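Local coordinates for uncharacterized protein YacP (Bacillus subtilis, PDB 5MQ8) that is an endoribonuclease, also called Rae1, that takes part in ribosome-dependent mRNA decay and carries a PIN-like NYN domain, at residues L4-Y9 and N46-V51; G13-L18 and E123-V128; F52-V57 and I72-N77; T79-I84 and Y105-A110. All coordinates share one frame; numbering follows the deposited sequence.

Contact 1. Residues L4-Y9 and N46-V51; sequences LLVDGY and NRVIVV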
# COMPACT_ATOMS: atom_id res chain seq x y z
N LEU A 4 4.87 -25.38 -6.86
CA LEU A 4 3.49 -25.28 -7.31
C LEU A 4 3.45 -24.83 -8.77
O LEU A 4 3.98 -23.77 -9.10
CB LEU A 4 2.66 -24.35 -6.42
CG LEU A 4 1.15 -24.19 -6.78
CD1 LEU A 4 0.38 -25.51 -6.69
CD2 LEU A 4 0.49 -23.21 -5.87
N LEU A 5 2.86 -25.67 -9.63
CA LEU A 5 2.69 -25.41 -11.06
C LEU A 5 1.21 -25.11 -11.24
O LEU A 5 0.38 -25.92 -10.84
CB LEU A 5 3.13 -26.62 -11.92
CG LEU A 5 4.60 -27.10 -11.75
CD1 LEU A 5 4.91 -28.29 -12.66
CD2 LEU A 5 5.59 -25.99 -12.05
N VAL A 6 0.90 -23.92 -11.72
CA VAL A 6 -0.47 -23.43 -11.80
C VAL A 6 -1.02 -23.37 -13.22
O VAL A 6 -0.41 -22.76 -14.10
CB VAL A 6 -0.62 -22.04 -11.07
CG1 VAL A 6 -2.07 -21.55 -11.06
CG2 VAL A 6 -0.06 -22.08 -9.65
N ASP A 7 -2.22 -23.96 -13.43
CA ASP A 7 -2.93 -23.88 -14.69
C ASP A 7 -3.67 -22.54 -14.59
O ASP A 7 -4.76 -22.46 -14.00
CB ASP A 7 -3.91 -25.07 -14.84
CG ASP A 7 -4.78 -25.13 -16.09
OD1 ASP A 7 -4.84 -24.12 -16.83
OD2 ASP A 7 -5.47 -26.15 -16.28
N GLY A 8 -3.02 -21.50 -15.11
CA GLY A 8 -3.47 -20.12 -15.08
C GLY A 8 -4.87 -19.86 -15.59
O GLY A 8 -5.67 -19.22 -14.90
N TYR A 9 -5.17 -20.33 -16.81
CA TYR A 9 -6.49 -20.17 -17.43
C TYR A 9 -7.59 -20.83 -16.59
O TYR A 9 -8.66 -20.25 -16.42
CB TYR A 9 -6.52 -20.70 -18.89
CG TYR A 9 -7.87 -20.53 -19.55
CD1 TYR A 9 -8.33 -19.27 -19.92
CD2 TYR A 9 -8.72 -21.61 -19.73
CE1 TYR A 9 -9.59 -19.10 -20.50
CE2 TYR A 9 -9.99 -21.45 -20.30
CZ TYR A 9 -10.41 -20.19 -20.70
OH TYR A 9 -11.64 -20.03 -21.29
N ASN A 46 7.37 -21.50 -1.14
CA ASN A 46 7.31 -22.50 -2.21
C ASN A 46 7.49 -21.84 -3.55
O ASN A 46 7.01 -20.73 -3.77
CB ASN A 46 5.97 -23.26 -2.17
CG ASN A 46 5.80 -24.18 -0.99
OD1 ASN A 46 6.72 -24.44 -0.21
ND2 ASN A 46 4.61 -24.70 -0.82
N ARG A 47 8.22 -22.51 -4.45
CA ARG A 47 8.41 -21.98 -5.79
C ARG A 47 7.08 -22.10 -6.55
O ARG A 47 6.39 -23.12 -6.45
CB ARG A 47 9.53 -22.72 -6.51
CG ARG A 47 9.89 -22.06 -7.82
CD ARG A 47 10.91 -22.88 -8.54
NE ARG A 47 11.18 -22.35 -9.87
CZ ARG A 47 12.19 -22.76 -10.63
NH1 ARG A 47 13.01 -23.70 -10.19
NH2 ARG A 47 12.37 -22.23 -11.83
N VAL A 48 6.68 -21.02 -7.25
CA VAL A 48 5.41 -20.94 -7.98
C VAL A 48 5.66 -20.63 -9.44
O VAL A 48 6.35 -19.66 -9.75
CB VAL A 48 4.43 -19.92 -7.35
CG1 VAL A 48 3.14 -19.82 -8.16
CG2 VAL A 48 4.12 -20.26 -5.90
N ILE A 49 5.10 -21.46 -10.34
CA ILE A 49 5.19 -21.22 -11.78
C ILE A 49 3.77 -21.19 -12.34
O ILE A 49 3.02 -22.15 -12.19
CB ILE A 49 6.14 -22.20 -12.53
CG1 ILE A 49 7.56 -22.18 -11.91
CG2 ILE A 49 6.18 -21.85 -14.03
CD1 ILE A 49 8.55 -23.23 -12.45
N VAL A 50 3.41 -20.08 -12.99
CA VAL A 50 2.08 -19.94 -13.58
C VAL A 50 2.17 -20.17 -15.09
O VAL A 50 2.92 -19.48 -15.77
CB VAL A 50 1.38 -18.60 -13.20
CG1 VAL A 50 -0.06 -18.57 -13.71
CG2 VAL A 50 1.40 -18.39 -11.69
N VAL A 51 1.40 -21.14 -15.58
CA VAL A 51 1.35 -21.52 -16.99
C VAL A 51 0.04 -21.07 -17.61
O VAL A 51 -1.05 -21.48 -17.19
CB VAL A 51 1.63 -23.04 -17.20
CG1 VAL A 51 1.52 -23.45 -18.67
CG2 VAL A 51 3.00 -23.41 -16.65
O HOH W 1 -3.46 -21.97 -18.46
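Leu-5 and Ile-49 run alongside each other on one face of a parallel pair of strands. CG of Leu-5 and CG1 of Ile-49 are both anti to the carbonyl carbon (chi1 -58° and -56°), which sends the two chains off in the same direction. CD2 of Leu-5 rests against CB of Ile-49 at 3.9 Å. Asp-7 and Val-51 follow on that face, which helix 80-90 covers through Ile-84. Leu-4, Val-6, Val-48 and Val-50 occupy the other face, where Met-37 of helix 23-44 packs on Leu-4, Val-6 and Val-48. There Val-6 and Val-48 meet at a slant, with Val-6 CG2 4.2 Å from Val-48 CG1. The two strands run nearly parallel. Val-6 grips its neighbour twice: its N gives a hydrogen bond to Ile-49 O at 2.8 Å, and its O takes one from Val-51 N at 2.8 Å. Gly-8, the first residue of the helix, continues the ladder with a more bent bond from its N to Val-51 O (2.9 Å, 146° at the hydrogen). A water also donates to Val-51 O and to Asp-7 OD1, and accepts from Tyr-9 N. It ties the strand end to the helix start. Asp-7 is the N-cap, and its OD2 is bonded to Thr-102. Two neighbouring parallel strands, joined by a helical crossover that includes helix 23-44, form the beta-alpha-beta unit at the centre of this PIN-like alpha/beta fold.

Contact 2. Residues G13-L18 and E123-V128; sequences GAWPQL and ELLREV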
# COMPACT_ATOMS: atom_id res chain seq x y z
N GLY A 13 -11.01 -18.95 -14.85
CA GLY A 13 -12.38 -19.38 -15.08
C GLY A 13 -13.11 -19.90 -13.85
O GLY A 13 -14.35 -19.93 -13.85
N ALA A 14 -12.37 -20.31 -12.79
CA ALA A 14 -12.97 -20.89 -11.59
C ALA A 14 -13.09 -19.94 -10.38
O ALA A 14 -13.90 -20.20 -9.50
CB ALA A 14 -12.21 -22.14 -11.19
N TRP A 15 -12.27 -18.87 -10.31
CA TRP A 15 -12.28 -17.95 -9.18
C TRP A 15 -13.26 -16.80 -9.44
O TRP A 15 -13.17 -16.16 -10.50
CB TRP A 15 -10.86 -17.44 -8.86
CG TRP A 15 -9.87 -18.50 -8.43
CD1 TRP A 15 -10.07 -19.84 -8.37
CD2 TRP A 15 -8.51 -18.27 -8.02
NE1 TRP A 15 -8.92 -20.47 -7.94
CE2 TRP A 15 -7.96 -19.53 -7.71
CE3 TRP A 15 -7.73 -17.12 -7.82
CZ2 TRP A 15 -6.64 -19.68 -7.25
CZ3 TRP A 15 -6.42 -17.27 -7.37
CH2 TRP A 15 -5.89 -18.54 -7.09
N PRO A 16 -14.22 -16.55 -8.51
CA PRO A 16 -15.24 -15.50 -8.74
C PRO A 16 -14.70 -14.11 -9.03
O PRO A 16 -15.22 -13.45 -9.93
CB PRO A 16 -16.09 -15.52 -7.46
CG PRO A 16 -15.92 -16.91 -6.92
CD PRO A 16 -14.48 -17.27 -7.24
N GLN A 17 -13.64 -13.67 -8.33
CA GLN A 17 -13.05 -12.34 -8.56
C GLN A 17 -12.20 -12.27 -9.85
O GLN A 17 -11.79 -11.17 -10.25
CB GLN A 17 -12.26 -11.85 -7.34
CG GLN A 17 -13.15 -11.42 -6.15
CD GLN A 17 -12.61 -10.20 -5.43
OE1 GLN A 17 -11.44 -10.14 -5.01
NE2 GLN A 17 -13.47 -9.21 -5.23
N LEU A 18 -11.99 -13.42 -10.54
CA LEU A 18 -11.22 -13.47 -11.78
C LEU A 18 -12.07 -13.69 -13.03
O LEU A 18 -11.82 -13.04 -14.04
CB LEU A 18 -10.15 -14.58 -11.74
CG LEU A 18 -8.99 -14.47 -10.73
CD1 LEU A 18 -7.96 -15.54 -10.99
CD2 LEU A 18 -8.32 -13.14 -10.82
N GLU A 123 -9.35 -25.28 -3.80
CA GLU A 123 -8.34 -25.44 -2.76
C GLU A 123 -7.32 -24.33 -2.83
O GLU A 123 -7.00 -23.75 -1.79
CB GLU A 123 -7.63 -26.79 -2.88
CG GLU A 123 -8.35 -27.94 -2.20
CD GLU A 123 -8.04 -29.32 -2.77
OE1 GLU A 123 -6.86 -29.60 -3.08
OE2 GLU A 123 -9.00 -30.11 -2.90
N LEU A 124 -6.79 -24.02 -4.05
CA LEU A 124 -5.81 -22.96 -4.20
C LEU A 124 -6.41 -21.62 -3.79
O LEU A 124 -5.78 -20.89 -3.03
CB LEU A 124 -5.16 -22.91 -5.60
CG LEU A 124 -4.01 -21.87 -5.78
CD1 LEU A 124 -2.86 -22.10 -4.81
CD2 LEU A 124 -3.52 -21.82 -7.22
N LEU A 125 -7.66 -21.34 -4.24
CA LEU A 125 -8.39 -20.11 -3.88
C LEU A 125 -8.51 -19.94 -2.35
O LEU A 125 -8.22 -18.86 -1.84
CB LEU A 125 -9.77 -20.07 -4.56
CG LEU A 125 -10.70 -18.86 -4.22
CD1 LEU A 125 -10.10 -17.52 -4.70
CD2 LEU A 125 -12.08 -19.06 -4.81
N ARG A 126 -8.92 -21.02 -1.63
CA ARG A 126 -9.08 -21.05 -0.16
C ARG A 126 -7.75 -20.71 0.54
O ARG A 126 -7.74 -19.92 1.48
CB ARG A 126 -9.63 -22.43 0.29
CG ARG A 126 -9.87 -22.56 1.79
CD ARG A 126 -10.04 -24.01 2.23
NE ARG A 126 -9.67 -24.19 3.63
CZ ARG A 126 -9.82 -25.33 4.32
NH1 ARG A 126 -10.35 -26.40 3.73
NH2 ARG A 126 -9.45 -25.40 5.59
N GLU A 127 -6.65 -21.28 0.05
CA GLU A 127 -5.28 -21.05 0.52
C GLU A 127 -4.87 -19.59 0.26
O GLU A 127 -4.39 -18.93 1.18
CB GLU A 127 -4.31 -22.00 -0.18
CG GLU A 127 -4.41 -23.42 0.34
CD GLU A 127 -3.42 -24.43 -0.20
OE1 GLU A 127 -2.46 -24.03 -0.91
OE2 GLU A 127 -3.57 -25.62 0.13
N VAL A 128 -5.13 -19.09 -0.97
CA VAL A 128 -4.84 -17.70 -1.35
C VAL A 128 -5.62 -16.71 -0.46
O VAL A 128 -5.02 -15.75 0.02
CB VAL A 128 -5.06 -17.47 -2.88
CG1 VAL A 128 -5.19 -15.99 -3.22
CG2 VAL A 128 -3.93 -18.11 -3.70
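The chain leaves helical geometry at Trp-15, just after helix 8-14, and there passes helix 121-145 with 6.9 Å between the CA atoms of Trp-15 and Leu-125. The indole of Trp-15 does most of the touching. Leu-125 lies over one face of it. CB of Leu-125 stands 3.7 Å from the centroid of the five-membered ring and 18° off its normal, a CH-pi contact. The leucine and the indole run antiparallel. CG of Leu-125 is anti to its backbone N (chi1 177°), which carries the branch back along the indole. CD1 of Leu-125 then reaches Trp-15 CD2 at 3.8 Å. Its other methyl, CD2, meets CD of Pro-16 at 3.9 Å, so one leucine touches both Trp-15 and Pro-16. Leu-124 sits at the edge of the indole, near its plane, with CG 3.7 Å from Trp-15 CZ2. Val-128, one turn further on, brings CG2 to 3.9 Å from Trp-15 CH2. The polar edge of the indole is also held, since NE1 bonds to Ala-121 O near the start of the same helix. Leu-33 of helix 23-44 touches the tryptophan too, and Leu-124 continues inward to Leu-4 and Val-6 of the sheet. The tryptophan that follows helix 8-14 thus packs along the start of helix 121-145, and Leu-33 and Leu-124 tie this pair to helix 23-44 and to the central sheet of the alpha/beta domain.

Contact 3. Residues F52-V57 and I72-N77; sequences FDAHLV and IFTKEN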
# COMPACT_ATOMS: atom_id res chain seq x y z
N PHE A 52 0.15 -20.21 -18.60
CA PHE A 52 -0.99 -19.68 -19.32
C PHE A 52 -1.03 -20.23 -20.73
O PHE A 52 -0.02 -20.21 -21.45
CB PHE A 52 -0.94 -18.14 -19.38
CG PHE A 52 -1.19 -17.44 -18.07
CD1 PHE A 52 -2.45 -17.47 -17.46
CD2 PHE A 52 -0.19 -16.68 -17.47
CE1 PHE A 52 -2.68 -16.78 -16.26
CE2 PHE A 52 -0.43 -15.99 -16.27
CZ PHE A 52 -1.67 -16.06 -15.67
N ASP A 53 -2.20 -20.71 -21.13
CA ASP A 53 -2.42 -21.18 -22.48
C ASP A 53 -2.40 -19.89 -23.34
O ASP A 53 -3.24 -19.00 -23.13
CB ASP A 53 -3.80 -21.88 -22.57
CG ASP A 53 -4.08 -22.47 -23.95
OD1 ASP A 53 -4.16 -21.68 -24.92
OD2 ASP A 53 -4.20 -23.71 -24.05
N ALA A 54 -1.41 -19.77 -24.26
CA ALA A 54 -1.20 -18.59 -25.11
C ALA A 54 -2.37 -18.24 -26.06
O ALA A 54 -2.47 -17.09 -26.49
CB ALA A 54 0.09 -18.74 -25.90
N HIS A 55 -3.24 -19.21 -26.39
CA HIS A 55 -4.40 -18.96 -27.24
C HIS A 55 -5.61 -18.41 -26.49
O HIS A 55 -6.53 -17.88 -27.13
CB HIS A 55 -4.78 -20.20 -28.06
CG HIS A 55 -3.80 -20.46 -29.15
ND1 HIS A 55 -3.77 -19.69 -30.30
CD2 HIS A 55 -2.76 -21.33 -29.18
CE1 HIS A 55 -2.75 -20.14 -31.01
NE2 HIS A 55 -2.11 -21.12 -30.37
N LEU A 56 -5.61 -18.51 -25.15
CA LEU A 56 -6.74 -18.03 -24.33
C LEU A 56 -6.40 -16.80 -23.47
O LEU A 56 -7.30 -16.00 -23.17
CB LEU A 56 -7.27 -19.17 -23.43
CG LEU A 56 -7.69 -20.47 -24.14
CD1 LEU A 56 -7.57 -21.65 -23.20
CD2 LEU A 56 -9.10 -20.37 -24.69
N VAL A 57 -5.14 -16.67 -23.05
CA VAL A 57 -4.73 -15.56 -22.19
C VAL A 57 -3.75 -14.63 -22.91
O VAL A 57 -2.82 -15.11 -23.56
CB VAL A 57 -4.18 -16.04 -20.81
CG1 VAL A 57 -3.89 -14.86 -19.87
CG2 VAL A 57 -5.14 -17.03 -20.15
N ILE A 72 4.86 -18.49 -17.55
CA ILE A 72 5.20 -19.17 -18.81
C ILE A 72 3.98 -19.31 -19.69
O ILE A 72 2.92 -19.73 -19.22
CB ILE A 72 5.92 -20.54 -18.54
CG1 ILE A 72 7.34 -20.29 -18.01
CG2 ILE A 72 5.98 -21.42 -19.81
CD1 ILE A 72 7.97 -21.43 -17.36
N PHE A 73 4.11 -18.93 -20.96
CA PHE A 73 3.06 -19.09 -21.94
C PHE A 73 3.37 -20.33 -22.78
O PHE A 73 4.55 -20.60 -23.04
CB PHE A 73 2.91 -17.82 -22.80
CG PHE A 73 2.16 -16.72 -22.10
CD1 PHE A 73 2.79 -15.91 -21.17
CD2 PHE A 73 0.81 -16.50 -22.35
CE1 PHE A 73 2.09 -14.90 -20.50
CE2 PHE A 73 0.12 -15.49 -21.69
CZ PHE A 73 0.76 -14.70 -20.76
N THR A 74 2.34 -21.11 -23.15
CA THR A 74 2.53 -22.31 -23.98
C THR A 74 2.93 -21.91 -25.41
O THR A 74 2.78 -20.75 -25.79
CB THR A 74 1.25 -23.18 -23.99
OG1 THR A 74 0.15 -22.42 -24.49
CG2 THR A 74 0.93 -23.78 -22.63
N LYS A 75 3.47 -22.88 -26.19
CA LYS A 75 3.80 -22.70 -27.61
C LYS A 75 2.49 -22.87 -28.38
O LYS A 75 1.47 -23.21 -27.78
CB LYS A 75 4.81 -23.76 -28.10
CG LYS A 75 6.22 -23.65 -27.53
CD LYS A 75 7.20 -22.86 -28.39
CE LYS A 75 7.87 -23.70 -29.46
NZ LYS A 75 8.81 -22.89 -30.27
N GLU A 76 2.55 -22.74 -29.73
CA GLU A 76 1.42 -22.78 -30.68
C GLU A 76 0.36 -23.90 -30.43
O GLU A 76 -0.78 -23.55 -30.11
CB GLU A 76 1.92 -22.82 -32.14
CG GLU A 76 1.00 -22.07 -33.09
CD GLU A 76 1.55 -21.84 -34.49
OE1 GLU A 76 2.30 -20.86 -34.69
OE2 GLU A 76 1.21 -22.64 -35.40
N ASN A 77 0.67 -25.20 -30.61
CA ASN A 77 -0.36 -26.24 -30.41
C ASN A 77 -0.17 -27.02 -29.11
O ASN A 77 -0.59 -28.18 -28.98
CB ASN A 77 -0.45 -27.17 -31.63
CG ASN A 77 -1.17 -26.55 -32.80
OD1 ASN A 77 -0.57 -25.98 -33.72
ND2 ASN A 77 -2.49 -26.63 -32.78
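Phe-52 and Phe-73 both have CG anti to the carbonyl carbon (chi1 -70° and -78°). The parallel bridge between them puts both on one face of the sheet, and the similar turns let CB of Phe-52 sit over one face of the Phe-73 ring. This CH-pi contact is 4.0 Å from CB to the ring centroid. The site is the end of the parallel pair 47-52 and 70-73, where the strands of the PIN-like fold give way to loops. The rings themselves meet obliquely. Val-57 O and Ala-54 CA come to the edge of the Phe-73 ring, near its plane. The first loop thus curls round this phenylalanine. Two backbone bonds hold the strands: Phe-52 N to Ile-72 O at 2.9 Å, and Thr-74 N to Phe-52 O at 3.0 Å. Thr-74 then takes over with its side chain. Its OG1 sits between the backbone N and the carbonyl carbon (chi1 58°) and accepts from Ala-54 N at 3.1 Å. This bond is nearly straight. Asp-53 shapes the first loop through an Asx turn, in which OD1 accepts from His-55 N. Its carbonyl O takes bonds from both Leu-56 N and Val-57 N. Helix 23-44 backs Phe-52 through Leu-33 and Ile-34. Farther out along the loops His-55 presents the edge of its ring to the second loop, and its NE2 makes a weak hydrogen bond to Glu-76 O at 2.8 Å.

Contact 4. Residues T79-I84 and Y105-A110; sequences TADERI and YTEQWA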
# COMPACT_ATOMS: atom_id res chain seq x y z
N THR A 79 -0.73 -27.44 -25.03
CA THR A 79 -1.68 -27.15 -23.97
C THR A 79 -0.92 -26.98 -22.65
O THR A 79 0.22 -27.44 -22.54
CB THR A 79 -2.75 -28.25 -23.86
OG1 THR A 79 -2.09 -29.51 -23.79
CG2 THR A 79 -3.74 -28.23 -25.04
N ALA A 80 -1.56 -26.34 -21.66
CA ALA A 80 -1.00 -26.07 -20.34
C ALA A 80 -0.53 -27.34 -19.65
O ALA A 80 0.54 -27.32 -19.06
CB ALA A 80 -2.01 -25.33 -19.48
N ASP A 81 -1.29 -28.46 -19.77
CA ASP A 81 -0.90 -29.73 -19.16
C ASP A 81 0.41 -30.30 -19.73
O ASP A 81 1.15 -30.96 -19.00
CB ASP A 81 -2.03 -30.77 -19.20
CG ASP A 81 -2.37 -31.30 -20.57
OD1 ASP A 81 -2.78 -30.50 -21.42
OD2 ASP A 81 -2.32 -32.53 -20.76
N GLU A 82 0.69 -30.04 -21.02
CA GLU A 82 1.92 -30.49 -21.69
C GLU A 82 3.12 -29.68 -21.20
O GLU A 82 4.16 -30.26 -20.88
CB GLU A 82 1.78 -30.41 -23.22
CG GLU A 82 0.79 -31.42 -23.77
CD GLU A 82 0.40 -31.28 -25.24
OE1 GLU A 82 0.65 -30.21 -25.84
OE2 GLU A 82 -0.21 -32.24 -25.77
N ARG A 83 2.96 -28.34 -21.08
CA ARG A 83 4.00 -27.46 -20.55
C ARG A 83 4.28 -27.76 -19.08
O ARG A 83 5.43 -27.85 -18.69
CB ARG A 83 3.69 -25.97 -20.80
CG ARG A 83 4.76 -25.00 -20.27
CD ARG A 83 6.15 -25.21 -20.86
NE ARG A 83 6.14 -24.94 -22.30
CZ ARG A 83 6.87 -24.01 -22.90
NH1 ARG A 83 7.76 -23.30 -22.22
NH2 ARG A 83 6.75 -23.81 -24.21
N ILE A 84 3.21 -27.98 -18.29
CA ILE A 84 3.31 -28.32 -16.87
C ILE A 84 4.11 -29.64 -16.69
O ILE A 84 4.99 -29.71 -15.83
CB ILE A 84 1.92 -28.31 -16.18
CG1 ILE A 84 1.50 -26.85 -15.91
CG2 ILE A 84 1.92 -29.13 -14.90
CD1 ILE A 84 0.02 -26.61 -15.63
N TYR A 105 -10.46 -31.57 -16.38
CA TYR A 105 -10.41 -33.00 -16.66
C TYR A 105 -10.57 -33.29 -18.16
O TYR A 105 -10.64 -34.45 -18.56
CB TYR A 105 -11.42 -33.78 -15.79
CG TYR A 105 -11.03 -33.86 -14.33
CD1 TYR A 105 -11.43 -32.89 -13.42
CD2 TYR A 105 -10.27 -34.94 -13.86
CE1 TYR A 105 -11.08 -32.98 -12.07
CE2 TYR A 105 -9.93 -35.04 -12.51
CZ TYR A 105 -10.33 -34.05 -11.62
OH TYR A 105 -9.98 -34.14 -10.29
N THR A 106 -10.58 -32.24 -19.01
CA THR A 106 -10.67 -32.37 -20.46
C THR A 106 -9.34 -32.80 -21.08
O THR A 106 -9.32 -33.45 -22.13
CB THR A 106 -11.25 -31.12 -21.15
OG1 THR A 106 -10.35 -30.02 -21.04
CG2 THR A 106 -12.64 -30.76 -20.66
N GLU A 107 -8.22 -32.43 -20.43
CA GLU A 107 -6.88 -32.78 -20.91
C GLU A 107 -6.38 -34.06 -20.27
O GLU A 107 -6.93 -34.51 -19.26
CB GLU A 107 -5.89 -31.62 -20.71
CG GLU A 107 -6.21 -30.35 -21.48
CD GLU A 107 -6.24 -30.42 -22.99
OE1 GLU A 107 -6.85 -29.50 -23.59
OE2 GLU A 107 -5.65 -31.35 -23.58
N GLN A 108 -5.33 -34.64 -20.86
CA GLN A 108 -4.72 -35.88 -20.39
C GLN A 108 -4.16 -35.81 -18.99
O GLN A 108 -4.37 -36.75 -18.22
CB GLN A 108 -3.64 -36.36 -21.37
CG GLN A 108 -4.12 -37.27 -22.51
CD GLN A 108 -5.38 -38.08 -22.27
OE1 GLN A 108 -6.51 -37.60 -22.46
NE2 GLN A 108 -5.23 -39.33 -21.84
N TRP A 109 -3.45 -34.70 -18.65
CA TRP A 109 -2.80 -34.50 -17.35
C TRP A 109 -1.92 -35.71 -17.00
O TRP A 109 -2.02 -36.26 -15.91
CB TRP A 109 -3.82 -34.15 -16.25
CG TRP A 109 -4.44 -32.79 -16.47
CD1 TRP A 109 -5.67 -32.53 -17.00
CD2 TRP A 109 -3.79 -31.52 -16.30
NE1 TRP A 109 -5.84 -31.18 -17.14
CE2 TRP A 109 -4.70 -30.53 -16.74
CE3 TRP A 109 -2.53 -31.12 -15.81
CZ2 TRP A 109 -4.38 -29.16 -16.72
CZ3 TRP A 109 -2.22 -29.77 -15.78
CH2 TRP A 109 -3.13 -28.81 -16.24
N ALA A 110 -1.09 -36.13 -17.97
CA ALA A 110 -0.17 -37.28 -17.86
C ALA A 110 0.77 -37.20 -16.66
O ALA A 110 1.17 -38.23 -16.13
CB ALA A 110 0.63 -37.43 -19.15
O HOH W 2 -0.36 -34.31 -20.20
O HOH W 3 -3.84 -33.27 -22.92
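Asp-81 runs from the first turn of helix 80-90 against Trp-109, which lies in the loop between strands 98-101 and 117-119 of the PIN-like alpha/beta fold. Its CB sits over one face of the indole, 3.3 Å from the centroid of the six-membered ring and 7° off the normal. This is a close CH-pi contact. CG takes the position between the backbone N and the carbonyl carbon (chi1 69°), which turns the carboxylate toward residues 107-109. OD1 meets CB and CG of Glu-107, and accepts a hydrogen bond from Thr-79 OG1 at 2.7 Å. OD2 accepts from Trp-109 N at 3.2 Å, with the donor above the carboxylate plane. Two waters also donate to OD2. One of them accepts from Ala-110 N, and the other accepts from Gln-108 N and donates to Glu-107 OE2. A single carboxylate oxygen therefore serves three successive backbone N-H groups, one directly and two through water. The carboxylates of Asp-81 and Glu-107 are close, with 3.7 Å between OD1 of Asp-81 and OE2 of Glu-107. The second water bridges them from OD2 of Asp-81 to OE2 of Glu-107. Trp-109 is fixed elsewhere by a bond from NE1 to Asp-104 OD2, and its ring also touches Asp-7. At the edge of the indole, near its plane, CD1 of Ile-84 lies 3.9 Å from CZ3 of Trp-109.

How the contacts relate
Contact 1 forms the middle of the sheet, and the other three contacts touch it from different parts of the fold. Contact 2 meets it where Leu-124 CD1 packs on Leu-4 CD2 at 3.7 Å. Contact 3 prolongs the same strand, and Gly-8 CA lies 3.6 Å from Phe-52 CE1. Contact 4 reaches it through Ile-84, whose CG1 is 3.8 Å from Val-51 CG2, and through Trp-109. Contacts 3 and 4 also touch, since Thr-74 CG2 is 3.7 Å from Ala-80 N. Contact 2 stays apart from both, with nearest atoms about 8 Å away. Asp-7 touches the edge of the Trp-109 indole and Asp-81 lies over a face of it, an acidic region consistent with the nuclease site of PIN-like domains.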